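Local coordinates for protein TetR family transcription regulator (Marinobacter aquaeolei, PDB 3PAS) that probably binds DNA at regulatory regions and controls transcription as a dimeric, all-helical regulator of the TetR family, at residues 15-20 and 53-58; 33-36 and 41-44; 79-84 and 132-137; 153-158 and 187-192. All coordinates share one frame; numbering follows the deposited sequence.

Contact 1. Residues 15-20 and 53-58; sequences EATVRE and EQLLLA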
loop_
_atom_site.group_PDB
_atom_site.type_symbol
_atom_site.label_atom_id
_atom_site.label_comp_id
_atom_site.label_asym_id
_atom_site.label_seq_id
_atom_site.Cartn_x
_atom_site.Cartn_y
_atom_site.Cartn_z
ATOM N N GLU B 15 21.497 11.613 5.207
ATOM C CA GLU B 15 21.557 10.398 4.394
ATOM C C GLU B 15 21.763 9.133 5.248
ATOM O O GLU B 15 21.138 8.113 5.011
ATOM C CB GLU B 15 22.670 10.555 3.345
ATOM C CG GLU B 15 22.290 11.451 2.173
ATOM C CD GLU B 15 21.202 10.841 1.253
ATOM O OE1 GLU B 15 20.955 9.602 1.280
ATOM O OE2 GLU B 15 20.566 11.601 0.504
ATOM N N ALA B 16 22.608 9.203 6.263
ATOM C CA ALA B 16 22.829 8.056 7.155
ATOM C C ALA B 16 21.533 7.716 7.905
ATOM O O ALA B 16 21.234 6.540 8.148
ATOM C CB ALA B 16 23.961 8.364 8.148
ATOM N N THR B 17 20.761 8.745 8.260
ATOM C CA THR B 17 19.474 8.566 8.939
ATOM C C THR B 17 18.505 7.863 7.971
ATOM O O THR B 17 17.876 6.890 8.342
ATOM C CB THR B 17 18.880 9.879 9.406
ATOM O OG1 THR B 17 19.755 10.513 10.341
ATOM C CG2 THR B 17 17.548 9.663 10.125
ATOM N N VAL B 18 18.373 8.396 6.748
ATOM C CA VAL B 18 17.587 7.715 5.680
ATOM C C VAL B 18 17.961 6.222 5.552
ATOM O O VAL B 18 17.079 5.386 5.618
ATOM C CB VAL B 18 17.756 8.364 4.311
ATOM C CG1 VAL B 18 17.078 7.453 3.201
ATOM C CG2 VAL B 18 17.162 9.789 4.319
ATOM N N ARG B 19 19.254 5.894 5.424
ATOM C CA ARG B 19 19.680 4.512 5.276
ATOM C C ARG B 19 19.392 3.608 6.451
ATOM O O ARG B 19 18.857 2.493 6.264
ATOM C CB ARG B 19 21.181 4.392 4.922
ATOM C CG ARG B 19 21.549 5.024 3.613
ATOM C CD ARG B 19 22.963 4.636 3.174
ATOM N NE ARG B 19 23.982 4.886 4.185
ATOM C CZ ARG B 19 24.554 6.065 4.426
ATOM N NH1 ARG B 19 24.207 7.130 3.737
ATOM N NH2 ARG B 19 25.483 6.169 5.361
ATOM N N GLU B 20 19.716 4.076 7.663
ATOM C CA GLU B 20 19.562 3.266 8.845
ATOM C C GLU B 20 18.095 3.025 9.174
ATOM O O GLU B 20 17.701 1.889 9.509
ATOM C CB GLU B 20 20.327 3.886 10.011
ATOM C CG GLU B 20 21.806 3.864 9.824
ATOM C CD GLU B 20 22.378 2.448 9.819
ATOM O OE1 GLU B 20 22.180 1.733 10.821
ATOM O OE2 GLU B 20 23.032 2.081 8.814
ATOM N N GLU B 53 15.225 13.093 18.000
ATOM C CA GLU B 53 13.947 13.640 17.557
ATOM C C GLU B 53 14.143 14.662 16.433
ATOM O O GLU B 53 13.478 14.609 15.366
ATOM C CB GLU B 53 13.217 14.290 18.735
ATOM C CG GLU B 53 12.065 15.178 18.300
ATOM C CD GLU B 53 11.206 15.700 19.473
ATOM O OE1 GLU B 53 11.565 15.491 20.634
ATOM O OE2 GLU B 53 10.171 16.328 19.211
ATOM N N GLN B 54 15.035 15.606 16.676
ATOM C CA GLN B 54 15.284 16.675 15.731
ATOM C C GLN B 54 15.953 16.190 14.443
ATOM O O GLN B 54 15.654 16.690 13.353
ATOM C CB GLN B 54 16.063 17.824 16.370
ATOM C CG GLN B 54 15.390 18.432 17.651
ATOM C CD GLN B 54 13.905 18.832 17.445
ATOM O OE1 GLN B 54 13.490 19.163 16.339
ATOM N NE2 GLN B 54 13.116 18.776 18.516
ATOM N N LEU B 55 16.811 15.194 14.551
ATOM C CA LEU B 55 17.446 14.606 13.357
ATOM C C LEU B 55 16.453 13.848 12.484
ATOM O O LEU B 55 16.424 14.006 11.260
ATOM C CB LEU B 55 18.575 13.681 13.781
ATOM C CG LEU B 55 19.313 12.993 12.608
ATOM C CD1 LEU B 55 19.715 13.962 11.462
ATOM C CD2 LEU B 55 20.534 12.269 13.180
ATOM N N LEU B 56 15.575 13.089 13.116
ATOM C CA LEU B 56 14.497 12.388 12.384
ATOM C C LEU B 56 13.577 13.367 11.637
ATOM O O LEU B 56 13.208 13.126 10.495
ATOM C CB LEU B 56 13.695 11.524 13.339
ATOM C CG LEU B 56 14.366 10.349 14.043
ATOM C CD1 LEU B 56 13.355 9.564 14.917
ATOM C CD2 LEU B 56 15.148 9.365 13.114
ATOM N N LEU B 57 13.201 14.475 12.273
ATOM C CA LEU B 57 12.382 15.488 11.652
ATOM C C LEU B 57 13.110 16.159 10.495
ATOM O O LEU B 57 12.532 16.296 9.419
ATOM C CB LEU B 57 11.946 16.566 12.651
ATOM C CG LEU B 57 10.891 17.576 12.181
ATOM C CD1 LEU B 57 9.654 16.892 11.489
ATOM C CD2 LEU B 57 10.477 18.420 13.391
ATOM N N ALA B 58 14.344 16.607 10.725
ATOM C CA ALA B 58 15.168 17.237 9.678
ATOM C C ALA B 58 15.326 16.293 8.470
ATOM O O ALA B 58 15.364 16.726 7.310
ATOM C CB ALA B 58 16.570 17.677 10.245
#

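Contact 2. Residues 33-36 and 41-44; sequences KIAK and SPAT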
loop_
_atom_site.group_PDB
_atom_site.type_symbol
_atom_site.label_atom_id
_atom_site.label_comp_id
_atom_site.label_asym_id
_atom_site.label_seq_id
_atom_site.Cartn_x
_atom_site.Cartn_y
_atom_site.Cartn_z
ATOM N N LYS B 33 24.491 4.899 15.966
ATOM C CA LYS B 33 24.533 4.128 14.714
ATOM C C LYS B 33 24.455 5.016 13.471
ATOM O O LYS B 33 25.121 4.762 12.463
ATOM C CB LYS B 33 23.398 3.130 14.679
ATOM C CG LYS B 33 23.551 1.984 15.574
ATOM C CD LYS B 33 22.231 1.191 15.638
ATOM C CE LYS B 33 22.269 0.052 16.664
ATOM N NZ LYS B 33 20.953 -0.716 16.680
ATOM N N ILE B 34 23.647 6.069 13.556
ATOM C CA ILE B 34 23.588 7.062 12.520
ATOM C C ILE B 34 24.966 7.721 12.354
ATOM O O ILE B 34 25.475 7.854 11.220
ATOM C CB ILE B 34 22.503 8.134 12.819
ATOM C CG1 ILE B 34 21.098 7.547 12.721
ATOM C CG2 ILE B 34 22.685 9.333 11.867
ATOM C CD1 ILE B 34 20.006 8.506 13.149
ATOM N N ALA B 35 25.569 8.163 13.456
ATOM C CA ALA B 35 26.911 8.787 13.405
ATOM C C ALA B 35 27.958 7.818 12.731
ATOM O O ALA B 35 28.726 8.195 11.798
ATOM C CB ALA B 35 27.361 9.202 14.805
ATOM N N LYS B 36 27.933 6.576 13.176
ATOM C CA LYS B 36 28.831 5.550 12.657
ATOM C C LYS B 36 28.600 5.354 11.140
ATOM O O LYS B 36 29.548 5.359 10.348
ATOM C CB LYS B 36 28.626 4.258 13.435
ATOM C CG LYS B 36 29.746 3.255 13.275
ATOM C CD LYS B 36 29.522 1.991 14.123
ATOM C CE LYS B 36 29.845 2.222 15.610
ATOM N NZ LYS B 36 30.272 0.961 16.298
ATOM N N SER B 41 31.614 11.291 14.493
ATOM C CA SER B 41 31.383 11.038 15.890
ATOM C C SER B 41 30.003 11.534 16.305
ATOM O O SER B 41 29.455 12.389 15.659
ATOM C CB SER B 41 32.416 11.760 16.737
ATOM O OG SER B 41 32.262 13.170 16.664
ATOM N N PRO B 42 29.432 10.968 17.377
ATOM C CA PRO B 42 28.205 11.545 17.919
ATOM C C PRO B 42 28.396 13.012 18.335
ATOM O O PRO B 42 27.481 13.813 18.164
ATOM C CB PRO B 42 27.904 10.670 19.131
ATOM C CG PRO B 42 28.569 9.372 18.836
ATOM C CD PRO B 42 29.769 9.678 17.985
ATOM N N ALA B 43 29.576 13.379 18.862
ATOM C CA ALA B 43 29.856 14.791 19.236
ATOM C C ALA B 43 29.659 15.683 18.024
ATOM O O ALA B 43 29.032 16.721 18.121
ATOM C CB ALA B 43 31.341 14.968 19.868
ATOM N N THR B 44 30.100 15.225 16.868
ATOM C CA THR B 44 29.891 15.965 15.624
ATOM C C THR B 44 28.422 16.060 15.239
ATOM O O THR B 44 27.960 17.110 14.849
ATOM C CB THR B 44 30.729 15.368 14.477
ATOM O OG1 THR B 44 32.114 15.438 14.847
ATOM C CG2 THR B 44 30.506 16.136 13.175
#

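Contact 3. Residues 79-84 and 132-137; sequences KDLREG and NAVDQG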
loop_
_atom_site.group_PDB
_atom_site.type_symbol
_atom_site.label_atom_id
_atom_site.label_comp_id
_atom_site.label_asym_id
_atom_site.label_seq_id
_atom_site.Cartn_x
_atom_site.Cartn_y
_atom_site.Cartn_z
ATOM N N LYS B 79 2.824 21.490 -20.290
ATOM C CA LYS B 79 2.098 22.544 -21.023
ATOM C C LYS B 79 0.635 22.659 -20.608
ATOM O O LYS B 79 -0.027 23.615 -20.978
ATOM C CB LYS B 79 2.246 22.379 -22.549
ATOM C CG LYS B 79 3.712 22.561 -22.984
ATOM C CD LYS B 79 3.907 22.461 -24.496
ATOM C CE LYS B 79 5.358 22.796 -24.890
ATOM N NZ LYS B 79 5.602 22.707 -26.396
ATOM N N ASP B 80 0.130 21.682 -19.853
ATOM C CA ASP B 80 -1.202 21.762 -19.259
ATOM C C ASP B 80 -1.208 20.881 -18.010
ATOM O O ASP B 80 -0.153 20.297 -17.702
ATOM C CB ASP B 80 -2.324 21.391 -20.245
ATOM C CG ASP B 80 -2.231 19.955 -20.825
ATOM O OD1 ASP B 80 -1.516 19.073 -20.354
ATOM O OD2 ASP B 80 -2.936 19.697 -21.820
ATOM N N LEU B 81 -2.359 20.762 -17.318
ATOM C CA LEU B 81 -2.442 19.939 -16.074
ATOM C C LEU B 81 -2.065 18.467 -16.276
ATOM O O LEU B 81 -1.259 17.921 -15.520
ATOM C CB LEU B 81 -3.839 20.026 -15.429
ATOM C CG LEU B 81 -4.032 19.286 -14.093
ATOM C CD1 LEU B 81 -3.129 19.813 -12.961
ATOM C CD2 LEU B 81 -5.561 19.322 -13.673
ATOM N N ARG B 82 -2.614 17.853 -17.309
ATOM C CA ARG B 82 -2.297 16.459 -17.564
ATOM C C ARG B 82 -0.817 16.259 -17.847
ATOM O O ARG B 82 -0.212 15.322 -17.317
ATOM C CB ARG B 82 -3.094 15.944 -18.728
ATOM C CG ARG B 82 -2.971 14.434 -18.930
ATOM C CD ARG B 82 -3.718 13.949 -20.167
ATOM N NE ARG B 82 -3.823 12.486 -20.157
ATOM C CZ ARG B 82 -2.838 11.660 -20.523
ATOM N NH1 ARG B 82 -1.668 12.128 -20.922
ATOM N NH2 ARG B 82 -3.016 10.347 -20.446
ATOM N N GLU B 83 -0.240 17.118 -18.697
ATOM C CA GLU B 83 1.217 17.040 -18.993
ATOM C C GLU B 83 2.059 17.262 -17.771
ATOM O O GLU B 83 3.108 16.628 -17.598
ATOM C CB GLU B 83 1.656 18.033 -20.110
ATOM C CG GLU B 83 1.383 17.497 -21.480
ATOM C CD GLU B 83 2.199 16.201 -21.713
ATOM O OE1 GLU B 83 1.540 15.152 -21.849
ATOM O OE2 GLU B 83 3.459 16.245 -21.700
ATOM N N GLY B 84 1.625 18.174 -16.903
ATOM C CA GLY B 84 2.338 18.440 -15.684
ATOM C C GLY B 84 2.346 17.200 -14.780
ATOM O O GLY B 84 3.359 16.843 -14.194
ATOM N N ASN B 132 -2.941 23.164 -5.486
ATOM C CA ASN B 132 -3.927 24.165 -5.945
ATOM C C ASN B 132 -4.369 23.917 -7.390
ATOM O O ASN B 132 -5.529 24.080 -7.729
ATOM C CB ASN B 132 -3.397 25.597 -5.754
ATOM C CG ASN B 132 -3.287 25.977 -4.293
ATOM O OD1 ASN B 132 -3.991 25.419 -3.454
ATOM N ND2 ASN B 132 -2.424 26.963 -3.976
ATOM N N ALA B 133 -3.442 23.473 -8.238
ATOM C CA ALA B 133 -3.749 23.222 -9.647
ATOM C C ALA B 133 -4.656 21.981 -9.746
ATOM O O ALA B 133 -5.658 21.903 -10.503
ATOM C CB ALA B 133 -2.425 23.033 -10.456
ATOM N N VAL B 134 -4.344 20.997 -8.924
ATOM C CA VAL B 134 -5.184 19.806 -8.897
ATOM C C VAL B 134 -6.595 20.153 -8.402
ATOM O O VAL B 134 -7.581 19.708 -8.978
ATOM C CB VAL B 134 -4.519 18.657 -8.108
ATOM C CG1 VAL B 134 -5.548 17.542 -7.786
ATOM C CG2 VAL B 134 -3.404 18.067 -8.963
ATOM N N ASP B 135 -6.687 20.968 -7.358
ATOM C CA ASP B 135 -7.980 21.427 -6.816
ATOM C C ASP B 135 -8.808 22.182 -7.854
ATOM O O ASP B 135 -10.006 21.953 -7.970
ATOM C CB ASP B 135 -7.793 22.300 -5.567
ATOM C CG ASP B 135 -7.546 21.477 -4.287
ATOM O OD1 ASP B 135 -7.664 20.230 -4.331
ATOM O OD2 ASP B 135 -7.232 22.097 -3.230
ATOM N N GLN B 136 -8.175 23.083 -8.602
ATOM C CA GLN B 136 -8.869 23.779 -9.718
ATOM C C GLN B 136 -9.354 22.836 -10.768
ATOM O O GLN B 136 -10.473 22.984 -11.269
ATOM C CB GLN B 136 -8.011 24.849 -10.382
ATOM C CG GLN B 136 -7.982 26.126 -9.581
ATOM C CD GLN B 136 -7.489 27.310 -10.390
ATOM O OE1 GLN B 136 -7.433 27.282 -11.640
ATOM N NE2 GLN B 136 -7.213 28.385 -9.698
ATOM N N GLY B 137 -8.553 21.813 -11.047
ATOM C CA GLY B 137 -8.927 20.767 -12.010
ATOM C C GLY B 137 -10.175 20.018 -11.590
ATOM O O GLY B 137 -10.995 19.592 -12.455
#

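Contact 4. Residues 153-158 and 187-192; sequences TFMFRP and DAVADR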
loop_
_atom_site.group_PDB
_atom_site.type_symbol
_atom_site.label_atom_id
_atom_site.label_comp_id
_atom_site.label_asym_id
_atom_site.label_seq_id
_atom_site.Cartn_x
_atom_site.Cartn_y
_atom_site.Cartn_z
ATOM N N THR B 153 -4.845 8.077 -3.598
ATOM C CA THR B 153 -4.918 6.628 -3.820
ATOM C C THR B 153 -4.657 6.193 -5.249
ATOM O O THR B 153 -3.959 5.171 -5.461
ATOM C CB THR B 153 -6.304 6.081 -3.331
ATOM O OG1 THR B 153 -6.402 6.360 -1.922
ATOM C CG2 THR B 153 -6.468 4.562 -3.573
ATOM N N PHE B 154 -5.178 6.957 -6.209
ATOM C CA PHE B 154 -5.101 6.580 -7.604
ATOM C C PHE B 154 -4.023 7.301 -8.430
ATOM O O PHE B 154 -3.715 6.838 -9.510
ATOM C CB PHE B 154 -6.460 6.733 -8.312
ATOM C CG PHE B 154 -7.462 5.694 -7.871
ATOM C CD1 PHE B 154 -7.410 4.428 -8.389
ATOM C CD2 PHE B 154 -8.375 5.960 -6.847
ATOM C CE1 PHE B 154 -8.281 3.424 -7.963
ATOM C CE2 PHE B 154 -9.252 4.950 -6.376
ATOM C CZ PHE B 154 -9.224 3.679 -6.946
HETATM N N MSE B 155 -3.511 8.422 -7.947
HETATM C CA MSE B 155 -2.498 9.219 -8.687
HETATM C C MSE B 155 -1.090 9.239 -8.044
HETATM O O MSE B 155 -0.105 9.386 -8.754
HETATM C CB MSE B 155 -2.988 10.637 -8.952
HETATM C CG MSE B 155 -2.062 11.594 -9.762
HETATM SE SE MSE B 155 -1.388 10.956 -11.447
HETATM C CE MSE B 155 -3.065 11.172 -12.476
ATOM N N PHE B 156 -0.971 9.085 -6.738
ATOM C CA PHE B 156 0.373 9.104 -6.107
ATOM C C PHE B 156 0.806 7.771 -5.534
ATOM O O PHE B 156 1.912 7.269 -5.802
ATOM C CB PHE B 156 0.399 10.227 -5.089
ATOM C CG PHE B 156 0.130 11.556 -5.712
ATOM C CD1 PHE B 156 1.143 12.243 -6.362
ATOM C CD2 PHE B 156 -1.157 12.086 -5.735
ATOM C CE1 PHE B 156 0.881 13.453 -6.976
ATOM C CE2 PHE B 156 -1.412 13.303 -6.337
ATOM C CZ PHE B 156 -0.385 13.981 -6.958
ATOM N N ARG B 157 -0.096 7.128 -4.807
ATOM C CA ARG B 157 0.245 5.870 -4.190
ATOM C C ARG B 157 0.654 4.806 -5.173
ATOM O O ARG B 157 1.500 4.001 -4.850
ATOM C CB ARG B 157 -0.940 5.347 -3.365
ATOM C CG ARG B 157 -0.656 4.130 -2.548
ATOM C CD ARG B 157 0.327 4.518 -1.473
ATOM N NE ARG B 157 0.523 3.460 -0.512
ATOM C CZ ARG B 157 1.399 3.532 0.479
ATOM N NH1 ARG B 157 2.173 4.611 0.625
ATOM N NH2 ARG B 157 1.514 2.515 1.306
ATOM N N PRO B 158 0.077 4.793 -6.390
ATOM C CA PRO B 158 0.526 3.677 -7.246
ATOM C C PRO B 158 2.009 3.729 -7.656
ATOM O O PRO B 158 2.565 2.679 -8.010
ATOM C CB PRO B 158 -0.396 3.764 -8.483
ATOM C CG PRO B 158 -1.636 4.450 -7.944
ATOM C CD PRO B 158 -1.111 5.458 -6.923
ATOM N N ASP B 187 -6.654 8.098 -16.222
ATOM C CA ASP B 187 -8.008 7.605 -16.450
ATOM C C ASP B 187 -8.779 7.443 -15.127
ATOM O O ASP B 187 -9.977 7.776 -15.044
ATOM C CB ASP B 187 -7.967 6.314 -17.215
ATOM C CG ASP B 187 -7.736 6.508 -18.734
ATOM O OD1 ASP B 187 -7.676 7.623 -19.253
ATOM O OD2 ASP B 187 -7.611 5.500 -19.417
ATOM N N ALA B 188 -8.108 6.945 -14.091
ATOM C CA ALA B 188 -8.739 6.813 -12.773
ATOM C C ALA B 188 -9.289 8.163 -12.223
ATOM O O ALA B 188 -10.421 8.221 -11.734
ATOM C CB ALA B 188 -7.734 6.232 -11.752
ATOM N N VAL B 189 -8.477 9.221 -12.312
ATOM C CA VAL B 189 -8.811 10.527 -11.731
ATOM C C VAL B 189 -9.563 11.507 -12.642
ATOM O O VAL B 189 -10.129 12.497 -12.149
ATOM C CB VAL B 189 -7.566 11.238 -11.127
ATOM C CG1 VAL B 189 -6.864 10.294 -10.102
ATOM C CG2 VAL B 189 -6.608 11.748 -12.215
ATOM N N ALA B 190 -9.490 11.259 -13.939
ATOM C CA ALA B 190 -9.962 12.236 -14.941
ATOM C C ALA B 190 -11.494 12.244 -15.027
ATOM O O ALA B 190 -12.145 11.193 -15.015
ATOM C CB ALA B 190 -9.347 11.914 -16.324
ATOM N N ASP B 191 -12.064 13.434 -15.118
ATOM C CA ASP B 191 -13.489 13.616 -15.225
ATOM C C ASP B 191 -13.822 13.269 -16.669
ATOM O O ASP B 191 -13.248 13.857 -17.558
ATOM C CB ASP B 191 -13.761 15.082 -14.926
ATOM C CG ASP B 191 -15.233 15.442 -14.883
ATOM O OD1 ASP B 191 -16.079 14.823 -15.554
ATOM O OD2 ASP B 191 -15.526 16.438 -14.202
ATOM N N ARG B 192 -14.725 12.318 -16.907
ATOM C CA ARG B 192 -15.084 11.896 -18.304
ATOM C C ARG B 192 -16.248 12.670 -18.914
ATOM O O ARG B 192 -16.663 12.379 -20.037
ATOM C CB ARG B 192 -15.420 10.399 -18.337
ATOM C CG ARG B 192 -14.260 9.574 -17.774
ATOM C CD ARG B 192 -14.498 8.053 -17.826
ATOM N NE ARG B 192 -14.703 7.626 -19.186
ATOM C CZ ARG B 192 -15.087 6.398 -19.550
ATOM N NH1 ARG B 192 -15.285 5.441 -18.647
ATOM N NH2 ARG B 192 -15.254 6.139 -20.832
#

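Contact 1. Residues 15-20 and 53-58
The backbones of residues 15-20 and 53-58 come closest at Thr17 and Leu56, whose CA atoms lie 7.2 Å apart. Between the two segments, one residue of the first touches two of the second, and Thr17 is the one that reaches over. Thr17 OG1 lies against the branch point of Leu55, 3.4 Å from Leu55 CG and equally far from Leu55 CD2, the two side chains running past each other in opposite senses. The methyl takes the other partner: Thr17 CG2 stands anti to the backbone N (OG1 chi1 -61°), which puts it 3.8 Å from Leu56 CD2, where the side chains cross at about a right angle. Leu55 CG, also anti to its own N (chi1 180°), carries the leucine's methyls toward the threonine. Ile34 of helix 31-37 touches both Thr17 and Leu55, and Tyr105 of helix 100-110 touches Thr17. The contact joins the first helix of the probable DNA-binding domain to the helix that follows its helix-turn-helix. No hydrogen bond crosses between the segments; the buried hydroxyl can lie against Leu55 with its hydrogen-bonding need met by Phe13 O, and the contact is van der Waals in kind.

Contact 2. Residues 33-36 and 41-44
Ala35, in residues 33-36, packs against the start of residues 41-44 within the predicted helix-turn-helix, where helix 31-37 is the first helix and helix 42-48 the second, which in this family is the recognition helix. Along the first segment, Lys33 comes first and turns to the preceding loop, its NZ hydrogen-bonded to Ala28 O and its backbone N to Ser30 OG. Ile34 follows and packs on Ala16 of helix 5-24, anchoring this helix to the one before it. One residue on, Ala35 carries the contact: the CA atoms of Ala35 and Pro42 are 5.4 Å apart, the shortest such separation between the segments, and the CB of Ala35 points toward the other segment. That methyl meets backbone as much as side chain, since Ala35 CB lies 3.8 Å from Ser41 C at the peptide joining Ser41 to Pro42. The short side chain is consistent with so close a backbone approach. No hydrogen bond links the segments, so the evidence here is for van der Waals packing alone. Ser41 holds the N-cap position and Pro42 is the first residue of the helix, where its lack of an N-H costs no helical bond. Of the Pro42 ring, N comes closest, 3.7 Å from Ala35 CB, and among its carbons CD follows, 4.0 Å from the same methyl.

Contact 3. Residues 79-84 and 132-137
The start of helix 81-98 meets helix 128-140 in the C-terminal domain, the part that in TetR-family regulators carries ligand binding and dimerisation, and Leu81 bridges the two. Leu81 CA and Ala133 CA, 7.3 Å apart, are the nearest CA pair between the segments. With CG anti to the backbone N (chi1 -177°), Leu81 lays both methyls over Ala133 O, CD1 and CD2 each 4.1 Å from it. Leu81 CD1 also rests 4.1 Å from Ala133 CB and reaches Val134 CG2 at 4.4 Å, a looser touch. The other branch extends one turn further: Leu81 CD2 lies 4.0 Å from Gly137 CA, on the side where a CB would point toward the leucine. A side chain modelled there would collide with CD2, so this approach depends on the glycine's bare CA. Around the leucine, Phe75 of helix 52-76 touches both Leu81 and Ala133, while Leu142 and Ile143 add to its surroundings. Just before Leu81, Asp80 caps the helix: Glu83 N donates to Asp80 OD1 at 2.9 Å with an N-H...O angle of 164°, which fixes the first turn from which Leu81 extends. Cutting Leu81 back to an alanine is likely to open a gap beside Gly137 and deprive Ala133 and Val134 of the leucine methyl that packs on them. As no hydrogen bond or salt bridge runs between the segments, the association rests on apolar packing and shape, while the polar bond that accompanies it organises the end of one helix.

Contact 4. Residues 153-158 and 187-192
Phe154 and Met155, the latter a selenomethionine, meet Ala188 and Val189 across residues 153-158 and 187-192, and all four are buried. Phe154 touches mainly through its root: its CB is 3.7 Å from Ala188 CB and 4.0 Å from Val189 CG1. The same alanine methyl, Ala188 CB, also lies 3.8 Å from Phe154 CD1, obliquely placed against the ring, whose far end leads away from this segment. Met155 supplies the other half. Its chain bends at chi2 and chi3 (52° and 75°), which brings Met155 CE to 3.6 Å from Val189 CG2, and the two side chains cross at about a right angle. Val189 CG1 sits between Phe154 CB and Met155 CB, 4.1 Å from the latter.

Phe154 and Ala188 have CA atoms 6.3 Å apart, helix 148-167 widens into a pi-type turn at 153-156, and helix 175-189 ends at Val189. Lys144 NZ of the same chain donates hydrogen bonds to Ala188 O and Ala190 O where the helix ends. Further out, Trp89 of helix 81-98 and Phe182 pack on Met155, whereas Phe154 packs on Met184 of the second subunit. The segments themselves join through apolar groups alone, while the salt bridge of Asp187 to Lys144 of the second subunit adds a charged link at the dimer interface that Phe154 also helps to form.

Contacts 1 and 2 share the probable DNA-binding domain, with centres 12 Å apart; contact 2 lies between the segments of contact 1 along the chain, and the two contacts touch, so the helix-turn-helix and the helices flanking it form one packed unit. Contacts 3 and 4 follow in series in the C-terminal domain, their centres 13 Å apart and without touching. The two groups lie on opposite sides of the chain's centre, contacts 1 and 3 being 33 Å apart between centres. Helix 52-76 connects the regions: it contributes to contact 1 and its Phe75 reaches contact 3. Such a layout fits a regulator that separates probable DNA recognition from its dimerising domain.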